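Local coordinates for protein pectate lyase (PDB 1GXM) that cleaves pectate (polygalacturonic acid) by anti-beta-elimination, here in the form of its family 10 polysaccharide lyase catalytic module, at residues Tyr252-Tyr258 with Pro270-Met276; Trp245-Thr251 with Tyr281-Asn286; Thr190-Ala194 with Ser213-Ser219; Phe289-Arg293 with Met304-Arg308. All coordinates share one frame; numbering follows the deposited sequence.

Contact 1 (Tyr252-Tyr258 with Pro270-Met276); sequences YLEGYTY and PRAGSKM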
# COMPACT_ATOMS: atom_id res chain seq x y z
N TYR A 252 10.66 -0.68 -17.51
CA TYR A 252 9.57 -1.30 -18.23
C TYR A 252 10.11 -2.12 -19.36
O TYR A 252 11.21 -1.91 -19.85
CB TYR A 252 8.55 -0.28 -18.73
CG TYR A 252 9.04 0.82 -19.62
CD1 TYR A 252 9.44 0.59 -20.93
CD2 TYR A 252 9.08 2.12 -19.16
CE1 TYR A 252 9.88 1.62 -21.75
CE2 TYR A 252 9.49 3.14 -19.96
CZ TYR A 252 9.92 2.90 -21.24
OH TYR A 252 10.34 3.95 -22.02
N LEU A 253 9.29 -3.08 -19.77
CA LEU A 253 9.56 -3.95 -20.89
C LEU A 253 8.64 -3.46 -21.99
O LEU A 253 7.43 -3.65 -21.95
CB LEU A 253 9.27 -5.40 -20.53
CG LEU A 253 9.36 -6.39 -21.69
CD1 LEU A 253 10.76 -6.51 -22.22
CD2 LEU A 253 8.83 -7.76 -21.28
N GLU A 254 9.22 -2.81 -22.99
CA GLU A 254 8.44 -2.20 -24.03
C GLU A 254 8.13 -3.20 -25.12
O GLU A 254 8.96 -4.01 -25.48
CB GLU A 254 9.18 -0.99 -24.58
CG GLU A 254 8.28 -0.17 -25.51
CD GLU A 254 8.73 1.26 -25.72
OE1 GLU A 254 9.93 1.53 -25.56
OE2 GLU A 254 7.85 2.10 -26.05
N GLY A 255 6.90 -3.14 -25.59
CA GLY A 255 6.40 -4.03 -26.63
C GLY A 255 5.77 -5.31 -26.11
O GLY A 255 5.52 -6.23 -26.88
N TYR A 256 5.50 -5.37 -24.80
CA TYR A 256 4.96 -6.56 -24.16
C TYR A 256 3.87 -6.16 -23.18
O TYR A 256 3.82 -5.03 -22.71
CB TYR A 256 6.06 -7.33 -23.41
CG TYR A 256 7.07 -7.92 -24.37
CD1 TYR A 256 8.08 -7.13 -24.88
CD2 TYR A 256 6.98 -9.23 -24.81
CE1 TYR A 256 9.01 -7.59 -25.77
CE2 TYR A 256 7.93 -9.71 -25.75
CZ TYR A 256 8.93 -8.86 -26.20
OH TYR A 256 9.90 -9.26 -27.11
N THR A 257 3.06 -7.13 -22.84
CA THR A 257 2.07 -6.99 -21.80
C THR A 257 1.97 -8.30 -21.04
O THR A 257 2.36 -9.35 -21.54
CB THR A 257 0.74 -6.56 -22.42
OG1 THR A 257 -0.07 -5.93 -21.42
CG2 THR A 257 -0.04 -7.73 -22.98
N TYR A 258 1.41 -8.22 -19.86
CA TYR A 258 1.18 -9.38 -19.03
C TYR A 258 -0.28 -9.79 -19.17
O TYR A 258 -1.18 -9.03 -18.85
CB TYR A 258 1.49 -9.08 -17.56
CG TYR A 258 1.63 -10.33 -16.73
CD1 TYR A 258 0.54 -10.93 -16.11
CD2 TYR A 258 2.87 -10.92 -16.56
CE1 TYR A 258 0.68 -12.06 -15.36
CE2 TYR A 258 3.02 -12.05 -15.79
CZ TYR A 258 1.92 -12.63 -15.21
OH TYR A 258 2.12 -13.74 -14.43
N PRO A 270 3.88 -10.36 -26.53
CA PRO A 270 3.98 -9.14 -27.31
C PRO A 270 2.66 -8.39 -27.42
O PRO A 270 1.58 -8.97 -27.54
CB PRO A 270 4.40 -9.63 -28.68
CG PRO A 270 5.01 -10.92 -28.46
CD PRO A 270 4.30 -11.54 -27.31
N ARG A 271 2.79 -7.08 -27.33
CA ARG A 271 1.70 -6.16 -27.57
C ARG A 271 2.33 -4.85 -28.03
O ARG A 271 2.99 -4.14 -27.26
CB ARG A 271 0.87 -5.94 -26.32
CG ARG A 271 -0.31 -5.00 -26.54
CD ARG A 271 -1.24 -4.87 -25.35
NE ARG A 271 -2.24 -3.81 -25.56
CZ ARG A 271 -3.39 -3.68 -24.90
NH1 ARG A 271 -3.74 -4.56 -23.98
NH2 ARG A 271 -4.20 -2.67 -25.19
N ALA A 272 2.16 -4.54 -29.30
CA ALA A 272 2.79 -3.38 -29.91
C ALA A 272 2.45 -2.12 -29.15
O ALA A 272 1.28 -1.84 -28.87
CB ALA A 272 2.36 -3.26 -31.38
N GLY A 273 3.49 -1.36 -28.83
CA GLY A 273 3.32 -0.05 -28.22
C GLY A 273 2.86 -0.09 -26.78
O GLY A 273 2.38 0.93 -26.27
N SER A 274 2.97 -1.26 -26.15
CA SER A 274 2.60 -1.48 -24.76
C SER A 274 3.87 -1.51 -23.93
O SER A 274 4.95 -1.75 -24.44
CB SER A 274 1.85 -2.81 -24.63
OG SER A 274 1.71 -3.24 -23.27
N LYS A 275 3.74 -1.23 -22.65
CA LYS A 275 4.83 -1.39 -21.70
C LYS A 275 4.33 -2.26 -20.56
O LYS A 275 3.21 -2.10 -20.09
CB LYS A 275 5.22 -0.03 -21.17
CG LYS A 275 5.87 0.86 -22.23
CD LYS A 275 6.10 2.28 -21.68
CE LYS A 275 6.70 3.17 -22.73
NZ LYS A 275 6.88 4.57 -22.26
N MET A 276 5.19 -3.16 -20.13
CA MET A 276 4.92 -4.05 -19.02
C MET A 276 5.93 -3.75 -17.92
O MET A 276 7.09 -3.46 -18.18
CB MET A 276 5.05 -5.51 -19.43
CG MET A 276 4.52 -6.48 -18.41
SD MET A 276 5.03 -8.16 -18.73
CE MET A 276 6.67 -8.14 -17.95
O HOH W 1 -2.69 -5.75 -21.62

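Contact 2 (Trp245-Thr251 with Tyr281-Asn286); sequences WFNSPRT and YDLNTN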
# COMPACT_ATOMS: atom_id res chain seq x y z
N TRP A 245 12.09 5.98 -12.31
CA TRP A 245 12.36 4.56 -12.35
C TRP A 245 11.24 3.84 -13.08
O TRP A 245 11.51 3.02 -13.94
CB TRP A 245 12.55 4.02 -10.93
CG TRP A 245 12.81 2.56 -10.86
CD1 TRP A 245 14.00 1.93 -10.96
CD2 TRP A 245 11.82 1.55 -10.70
NE1 TRP A 245 13.82 0.58 -10.87
CE2 TRP A 245 12.49 0.32 -10.68
CE3 TRP A 245 10.44 1.57 -10.53
CZ2 TRP A 245 11.83 -0.88 -10.52
CZ3 TRP A 245 9.78 0.37 -10.37
CH2 TRP A 245 10.47 -0.83 -10.37
N PHE A 246 10.01 4.16 -12.77
CA PHE A 246 8.88 3.52 -13.43
C PHE A 246 8.90 3.82 -14.92
O PHE A 246 8.54 2.98 -15.75
CB PHE A 246 7.56 3.97 -12.84
CG PHE A 246 7.08 3.09 -11.74
CD1 PHE A 246 6.53 1.86 -12.04
CD2 PHE A 246 7.20 3.46 -10.41
CE1 PHE A 246 6.11 1.02 -11.06
CE2 PHE A 246 6.76 2.62 -9.43
CZ PHE A 246 6.22 1.40 -9.74
N ASN A 247 9.31 5.03 -15.25
CA ASN A 247 9.28 5.53 -16.62
C ASN A 247 10.55 5.28 -17.38
O ASN A 247 10.74 5.87 -18.45
CB ASN A 247 8.96 7.02 -16.62
CG ASN A 247 8.55 7.53 -17.96
OD1 ASN A 247 7.78 6.90 -18.65
ND2 ASN A 247 9.07 8.69 -18.32
N SER A 248 11.43 4.43 -16.86
CA SER A 248 12.70 4.16 -17.51
C SER A 248 12.61 2.91 -18.34
O SER A 248 12.04 1.92 -17.91
CB SER A 248 13.78 3.93 -16.47
OG SER A 248 15.00 3.53 -17.08
N PRO A 249 13.21 2.93 -19.51
CA PRO A 249 13.23 1.73 -20.35
C PRO A 249 14.12 0.64 -19.77
O PRO A 249 14.08 -0.49 -20.25
CB PRO A 249 13.80 2.25 -21.69
CG PRO A 249 14.34 3.52 -21.46
CD PRO A 249 13.89 4.06 -20.15
N ARG A 250 14.90 0.96 -18.75
CA ARG A 250 15.63 -0.09 -18.04
C ARG A 250 14.72 -0.78 -17.00
O ARG A 250 15.13 -1.74 -16.36
CB ARG A 250 16.88 0.43 -17.37
CG ARG A 250 16.64 1.33 -16.24
CD ARG A 250 17.83 2.19 -15.82
NE ARG A 250 17.58 2.80 -14.52
CZ ARG A 250 17.73 2.18 -13.35
NH1 ARG A 250 18.16 0.93 -13.30
NH2 ARG A 250 17.48 2.84 -12.22
N THR A 251 13.50 -0.27 -16.84
CA THR A 251 12.51 -0.82 -15.93
C THR A 251 11.36 -1.44 -16.68
O THR A 251 11.11 -2.61 -16.53
CB THR A 251 12.00 0.25 -15.01
OG1 THR A 251 13.09 0.73 -14.22
CG2 THR A 251 10.98 -0.29 -14.03
N TYR A 281 11.96 -6.76 -9.41
CA TYR A 281 13.19 -6.41 -10.09
C TYR A 281 14.37 -6.64 -9.18
O TYR A 281 14.32 -6.35 -7.99
CB TYR A 281 13.22 -4.94 -10.46
CG TYR A 281 12.26 -4.56 -11.53
CD1 TYR A 281 10.95 -4.26 -11.22
CD2 TYR A 281 12.65 -4.53 -12.85
CE1 TYR A 281 10.07 -3.89 -12.20
CE2 TYR A 281 11.77 -4.18 -13.84
CZ TYR A 281 10.48 -3.85 -13.52
OH TYR A 281 9.56 -3.49 -14.49
N ASP A 282 15.45 -7.12 -9.75
CA ASP A 282 16.66 -7.29 -8.97
C ASP A 282 17.15 -5.94 -8.45
O ASP A 282 17.23 -4.97 -9.20
CB ASP A 282 17.73 -7.96 -9.82
CG ASP A 282 18.99 -8.22 -9.06
OD1 ASP A 282 19.86 -7.32 -8.99
OD2 ASP A 282 19.15 -9.28 -8.47
N LEU A 283 17.51 -5.90 -7.17
CA LEU A 283 17.88 -4.67 -6.50
C LEU A 283 19.02 -3.95 -7.21
O LEU A 283 19.03 -2.74 -7.25
CB LEU A 283 18.27 -4.96 -5.06
CG LEU A 283 17.09 -5.29 -4.17
CD1 LEU A 283 17.60 -5.84 -2.87
CD2 LEU A 283 16.22 -4.07 -3.88
N ASN A 284 19.97 -4.70 -7.72
CA ASN A 284 21.17 -4.10 -8.27
C ASN A 284 21.18 -4.01 -9.79
O ASN A 284 21.67 -3.02 -10.32
CB ASN A 284 22.42 -4.81 -7.75
CG ASN A 284 22.65 -4.56 -6.29
OD1 ASN A 284 22.55 -3.43 -5.83
ND2 ASN A 284 22.93 -5.61 -5.54
N THR A 285 20.68 -5.01 -10.50
CA THR A 285 20.71 -4.98 -11.97
C THR A 285 19.45 -4.39 -12.58
O THR A 285 19.41 -4.12 -13.79
CB THR A 285 20.83 -6.36 -12.57
OG1 THR A 285 19.67 -7.13 -12.21
CG2 THR A 285 22.05 -7.10 -12.05
N ASN A 286 18.39 -4.30 -11.80
CA ASN A 286 17.11 -3.84 -12.29
C ASN A 286 16.49 -4.80 -13.30
O ASN A 286 15.64 -4.40 -14.08
CB ASN A 286 17.17 -2.42 -12.86
CG ASN A 286 15.96 -1.63 -12.48
OD1 ASN A 286 15.77 -1.35 -11.31
ND2 ASN A 286 15.14 -1.24 -13.46
O HOH W 2 15.61 -4.36 -16.96
O HOH W 3 19.71 -0.97 -15.03

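Contact 3 (Thr190-Ala194 with Ser213-Ser219); sequences TVWCA and SLSGSES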
# COMPACT_ATOMS: atom_id res chain seq x y z
N THR A 190 15.73 4.82 -6.35
CA THR A 190 14.75 4.08 -7.15
C THR A 190 13.44 3.98 -6.41
O THR A 190 12.77 4.96 -6.25
CB THR A 190 15.29 2.70 -7.61
OG1 THR A 190 15.66 1.87 -6.50
CG2 THR A 190 16.56 2.89 -8.47
N VAL A 191 13.06 2.78 -5.96
CA VAL A 191 11.76 2.55 -5.36
C VAL A 191 11.92 1.65 -4.13
O VAL A 191 12.92 1.76 -3.43
CB VAL A 191 10.71 2.06 -6.38
CG1 VAL A 191 10.44 3.15 -7.39
CG2 VAL A 191 11.12 0.76 -7.06
N TRP A 192 10.93 0.81 -3.86
CA TRP A 192 10.89 0.05 -2.63
C TRP A 192 10.62 -1.40 -2.93
O TRP A 192 10.01 -1.75 -3.93
CB TRP A 192 9.77 0.56 -1.69
CG TRP A 192 9.98 1.97 -1.30
CD1 TRP A 192 10.59 2.42 -0.17
CD2 TRP A 192 9.68 3.14 -2.07
NE1 TRP A 192 10.66 3.78 -0.18
CE2 TRP A 192 10.12 4.25 -1.33
CE3 TRP A 192 9.06 3.35 -3.30
CZ2 TRP A 192 9.98 5.56 -1.80
CZ3 TRP A 192 8.93 4.62 -3.77
CH2 TRP A 192 9.41 5.72 -3.03
N CYS A 193 11.04 -2.24 -2.02
CA CYS A 193 10.63 -3.63 -1.96
C CYS A 193 9.24 -3.70 -1.37
O CYS A 193 8.78 -2.79 -0.71
CB CYS A 193 11.61 -4.42 -1.07
SG CYS A 193 11.47 -6.19 -1.22
N ALA A 194 8.55 -4.81 -1.58
CA ALA A 194 7.22 -4.97 -1.01
C ALA A 194 7.26 -5.01 0.51
O ALA A 194 6.28 -4.72 1.16
CB ALA A 194 6.53 -6.17 -1.54
N SER A 213 13.85 -7.34 -3.56
CA SER A 213 13.61 -6.83 -4.89
C SER A 213 13.10 -5.43 -4.82
O SER A 213 12.71 -4.95 -3.76
CB SER A 213 12.56 -7.68 -5.57
OG SER A 213 11.40 -7.77 -4.78
N LEU A 214 13.12 -4.75 -5.96
CA LEU A 214 12.24 -3.59 -6.14
C LEU A 214 10.89 -4.08 -6.61
O LEU A 214 10.78 -4.92 -7.50
CB LEU A 214 12.82 -2.63 -7.16
CG LEU A 214 14.20 -2.11 -6.80
CD1 LEU A 214 14.72 -1.25 -7.92
CD2 LEU A 214 14.16 -1.32 -5.53
N SER A 215 9.86 -3.53 -6.00
CA SER A 215 8.50 -3.94 -6.28
C SER A 215 7.87 -3.04 -7.32
O SER A 215 7.60 -1.87 -7.07
CB SER A 215 7.63 -3.88 -5.03
OG SER A 215 6.29 -4.26 -5.32
N GLY A 216 7.59 -3.60 -8.48
CA GLY A 216 6.88 -2.87 -9.50
C GLY A 216 5.44 -2.61 -9.10
O GLY A 216 4.87 -1.61 -9.50
N SER A 217 4.85 -3.51 -8.33
CA SER A 217 3.45 -3.41 -7.94
C SER A 217 3.23 -2.45 -6.79
O SER A 217 2.33 -1.64 -6.83
CB SER A 217 2.92 -4.78 -7.57
OG SER A 217 3.82 -5.42 -6.68
N GLU A 218 4.04 -2.53 -5.76
CA GLU A 218 3.75 -1.79 -4.53
C GLU A 218 4.34 -0.40 -4.52
O GLU A 218 3.92 0.44 -3.75
CB GLU A 218 4.21 -2.55 -3.28
CG GLU A 218 3.71 -3.98 -3.20
CD GLU A 218 2.21 -4.12 -3.17
OE1 GLU A 218 1.47 -3.13 -3.05
OE2 GLU A 218 1.77 -5.27 -3.25
N SER A 219 5.32 -0.15 -5.38
CA SER A 219 5.98 1.14 -5.34
C SER A 219 5.07 2.25 -5.86
O SER A 219 5.27 3.38 -5.50
CB SER A 219 7.28 1.08 -6.10
OG SER A 219 8.20 0.28 -5.39
O HOH W 4 7.01 -1.13 -2.73
O HOH W 5 9.05 -6.81 -3.76

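Contact 4 (Phe289-Arg293 with Met304-Arg308); sequences FFSDR and MSLER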
# COMPACT_ATOMS: atom_id res chain seq x y z
N PHE A 289 12.53 -10.44 -12.48
CA PHE A 289 12.79 -11.83 -12.14
C PHE A 289 11.59 -12.51 -11.56
O PHE A 289 10.56 -11.92 -11.28
CB PHE A 289 14.01 -11.98 -11.23
CG PHE A 289 13.79 -11.54 -9.82
CD1 PHE A 289 13.24 -12.41 -8.89
CD2 PHE A 289 14.22 -10.32 -9.39
CE1 PHE A 289 13.06 -12.04 -7.58
CE2 PHE A 289 14.03 -9.95 -8.05
CZ PHE A 289 13.48 -10.84 -7.16
N PHE A 290 11.74 -13.82 -11.47
CA PHE A 290 10.71 -14.71 -11.00
C PHE A 290 11.21 -15.57 -9.87
O PHE A 290 12.40 -15.74 -9.67
CB PHE A 290 10.25 -15.60 -12.16
CG PHE A 290 9.96 -14.82 -13.40
CD1 PHE A 290 8.84 -14.01 -13.47
CD2 PHE A 290 10.84 -14.83 -14.45
CE1 PHE A 290 8.61 -13.24 -14.60
CE2 PHE A 290 10.60 -14.06 -15.58
CZ PHE A 290 9.49 -13.27 -15.65
N SER A 291 10.27 -16.13 -9.15
CA SER A 291 10.56 -17.03 -8.05
C SER A 291 9.56 -18.18 -8.07
O SER A 291 8.80 -18.35 -9.02
CB SER A 291 10.63 -16.26 -6.74
OG SER A 291 11.04 -17.10 -5.68
N ASP A 292 9.57 -18.98 -7.02
CA ASP A 292 8.72 -20.14 -6.98
C ASP A 292 8.63 -20.58 -5.54
O ASP A 292 9.21 -19.96 -4.67
CB ASP A 292 9.33 -21.22 -7.87
CG ASP A 292 8.31 -22.13 -8.51
OD1 ASP A 292 7.20 -22.31 -7.96
OD2 ASP A 292 8.62 -22.73 -9.57
N ARG A 293 7.92 -21.67 -5.30
CA ARG A 293 7.69 -22.10 -3.92
C ARG A 293 8.95 -22.55 -3.22
O ARG A 293 8.98 -22.54 -2.00
CB ARG A 293 6.61 -23.17 -3.88
CG ARG A 293 5.26 -22.56 -4.22
CD ARG A 293 4.12 -23.30 -3.65
NE ARG A 293 2.81 -22.77 -4.00
CZ ARG A 293 2.08 -21.96 -3.24
NH1 ARG A 293 2.53 -21.51 -2.06
NH2 ARG A 293 0.89 -21.58 -3.66
N MET A 304 9.18 -21.73 -14.24
CA MET A 304 8.41 -21.74 -13.01
C MET A 304 7.44 -22.90 -12.96
O MET A 304 6.96 -23.35 -13.99
CB MET A 304 7.58 -20.44 -12.96
CG MET A 304 6.96 -20.15 -11.62
SD MET A 304 6.01 -18.63 -11.69
CE MET A 304 7.31 -17.48 -11.88
N SER A 305 7.09 -23.34 -11.76
CA SER A 305 6.00 -24.29 -11.60
C SER A 305 4.73 -23.73 -12.20
O SER A 305 4.46 -22.54 -12.15
CB SER A 305 5.76 -24.62 -10.13
OG SER A 305 5.31 -23.51 -9.40
N LEU A 306 3.94 -24.61 -12.78
CA LEU A 306 2.68 -24.23 -13.38
C LEU A 306 1.81 -23.50 -12.37
O LEU A 306 1.19 -22.48 -12.66
CB LEU A 306 1.98 -25.48 -13.87
CG LEU A 306 0.68 -25.24 -14.57
CD1 LEU A 306 0.87 -24.46 -15.86
CD2 LEU A 306 0.06 -26.58 -14.87
N GLU A 307 1.75 -24.02 -11.16
CA GLU A 307 0.88 -23.46 -10.15
C GLU A 307 1.26 -22.01 -9.80
O GLU A 307 0.39 -21.19 -9.58
CB GLU A 307 0.84 -24.33 -8.89
CG GLU A 307 -0.18 -23.86 -7.87
CD GLU A 307 0.34 -22.79 -6.91
OE1 GLU A 307 1.57 -22.67 -6.75
OE2 GLU A 307 -0.50 -22.10 -6.29
N ARG A 308 2.55 -21.73 -9.69
CA ARG A 308 2.95 -20.36 -9.35
C ARG A 308 2.82 -19.43 -10.55
O ARG A 308 2.59 -18.26 -10.38
CB ARG A 308 4.36 -20.29 -8.77
CG ARG A 308 4.45 -20.70 -7.29
CD ARG A 308 3.78 -19.74 -6.35
NE ARG A 308 2.33 -19.92 -6.32
CZ ARG A 308 1.47 -19.07 -5.82
NH1 ARG A 308 1.87 -17.92 -5.32
NH2 ARG A 308 0.18 -19.33 -5.86

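Contact 1 (Tyr252-Tyr258 with Pro270-Met276)
Lys-275 lays its extended chain across the Tyr-252 ring, and the fit is close: CD sits 3.6 Å from the centroid of the Tyr-252 ring, almost on the ring normal, a CH-pi contact that covers the centre of one face. Beneath it the backbones pair as antiparallel strands, with Leu-253 and Met-276 bonded in both directions and Glu-254 beside Lys-275. Gly-255 then takes the corner of a type II turn at a positive phi that suits glycine, and its N donates to Ser-274 O at 2.7 Å. On the face away from Lys-275, Met-276 is the chief bump. Its bend at chi3 (83°) sends the methyl back to Leu-253, CE lying 4.0 Å from Leu-253 CD2, while SD meets the edge of the Tyr-258 ring in a Met-aromatic contact, 3.8 Å from Tyr-258 CB. Ser-274 OG donates to Tyr-256 O at 2.8 Å, from above the carbonyl plane, and Thr-257 CG2 packs on the aliphatic part of Arg-271. The whole is a surface contact: Ile-268 of strand 268-271 backs Leu-253, Tyr-258 and Met-276, and strand 256-258 forms a beta hairpin with that same strand, while 274-278 leaves to pair with strand 315-316.

Contact 2 (Trp245-Thr251 with Tyr281-Asn286)
Thr-251 and Asn-286 bring the two backbones together, their CA atoms 6.6 Å apart, where the chain leaving helix 233-246 passes the loop after strand 280-281; no direct backbone-to-backbone hydrogen bond forms, and side chains and a water that donates to both Arg-250 O and Asn-286 O make the link. Asp-282 orders the 281-286 loop: its OD1 accepts from the backbone N of Asn-284 and of Thr-285, an Asx turn and an Asx motif. Across the gap, Trp-245 turns its six-membered ring edge-on to the face of Tyr-281, a T-shaped pair with planes at 78° and CZ2 3.6 Å from Tyr-281 CD1. The remaining links are polar. The Tyr-281 hydroxyl donates to Thr-251 O at 2.7 Å from OH, arriving above the carbonyl plane, and itself accepts from Tyr-278 N. Arg-250 reaches across Asn-286 with its guanidinium, whose NH1 is bonded to Gln-185. Asn-286, buried and at positive phi, spends its whole amide: ND2 gives one hydrogen to Arg-250 O at 2.9 Å and another to Thr-251 OG1, both partners lying near the amide plane. Such bonding on both sides fixes which way the amide is flipped. Its OD1 also accepts from Gln-185, and on a lone pair in the carbonyl plane it takes the indole N-H, Trp-245 NE1 standing 2.8 Å from Asn-286 OD1 at 171°.

Contact 3 (Thr190-Ala194 with Ser213-Ser219)
An ST motif shapes the turn that leads from strand 214-215 into helix 219-226, and the irregular chain 190-194 packs against it deep in the protein. In the motif Ser-215 OG accepts from the backbone N of Glu-218, at 2.9 Å from Glu-218 N. The two segments meet at Trp-192: its carbonyl O receives Ser-215 N at 2.7 Å, and its own N-H is taken by Ser-219 OG at 3.2 Å. The Ser-219 hydroxyl donates to Ser-215 O, in the carbonyl plane and on a lone pair, with OG 2.8 Å from that oxygen. Placed so, OG also lies at the edge of the Trp-192 indole, whose NE1 is bonded to Ile-178 O. Val-191 straddles the crossing: CB rests against Ser-219, while CG2, lodged between the backbone N and the carbonyl carbon, reaches 3.8 Å from Leu-214 CB. Leu-214 in turn crosses Thr-190 at about a right angle, both methyls turned to Thr-190 OG1, which is bonded to Trp-183 O. Farther along, Ala-194 CB touches Glu-218 CG, and the Glu-218 carboxylate is held by the backbone N of Asp-134 and Asn-135. A water joins Ala-194 N to Ser-213 OG. Ser-219 OG thus accepts from one segment and donates within the other, a double role that fixes its rotation and gives buried backbone groups of both segments a polar partner.

Contact 4 (Phe289-Arg293 with Met304-Arg308)
Asp-292 and Ser-305 meet through a two-point grip at the start of helix 306-311. The hydroxyl donates to the carboxylate on the syn lone pair of OD1, Ser-305 OG lying 2.7 Å from Asp-292 OD1, while the backbone Ser-305 N points at Asp-292 OD2 from the same distance, 2.7 Å, and nearly straight (170°). Both carboxylate oxygens are therefore engaged, and OD1 takes a further bond on its anti side from the backbone N of Arg-293. Ser-305 is the N-cap: with OG set between its backbone N and carbonyl carbon (chi1 65°), the hydroxyl also accepts from Arg-308 N at 3.3 Å, so Asp-292 steadies the very group that caps the helix.

A second centre is Glu-307, held side-on by two arginines. Arg-293 NE reaches Glu-307 OE1 at 3.0 Å and Arg-293 NH2 reaches OE2, whereas Arg-308 uses its own NE and NH2 on the same two oxygens, coming from the opposite face of the carboxylate. Four bonds thus converge on one group, and the shared negative charge would be expected to offset the closeness of the two guanidiniums. Arg-308 bends at chi2 and chi3 to fold back onto Glu-307, and its guanidinium also makes a cation-pi contact with Tyr-209.

Behind these, Met-304 sends CE to 3.5 Å from Phe-290 CB. Phe-298 of strand 297-298 touches Phe-290, Asp-292 and Met-304, so the helix start is seated against the two-stranded sheet of 290-291 and 297-298.

In the fold
All four contacts belong to the pectic acid lyase catalytic module. Along the chain contact 3 closes first; contact 1 is then nested inside the loop closed by contact 2, and contact 4 follows. Contacts 2 and 3 lie closest, centres about 10 Å apart, and share the two-stranded antiparallel sheet of 214-215 and 280-281. Contact 1, about 15 Å from contact 2 between centres, touches it where Tyr-252 packs on the end of helix 233-246. Contact 4 lies about 21 Å from contact 2 by centres, yet Phe-289 bridges to both Tyr-281 and Ser-213. A buried centre at contact 3 is thereby connected stepwise to the outlying hairpin and helix cap.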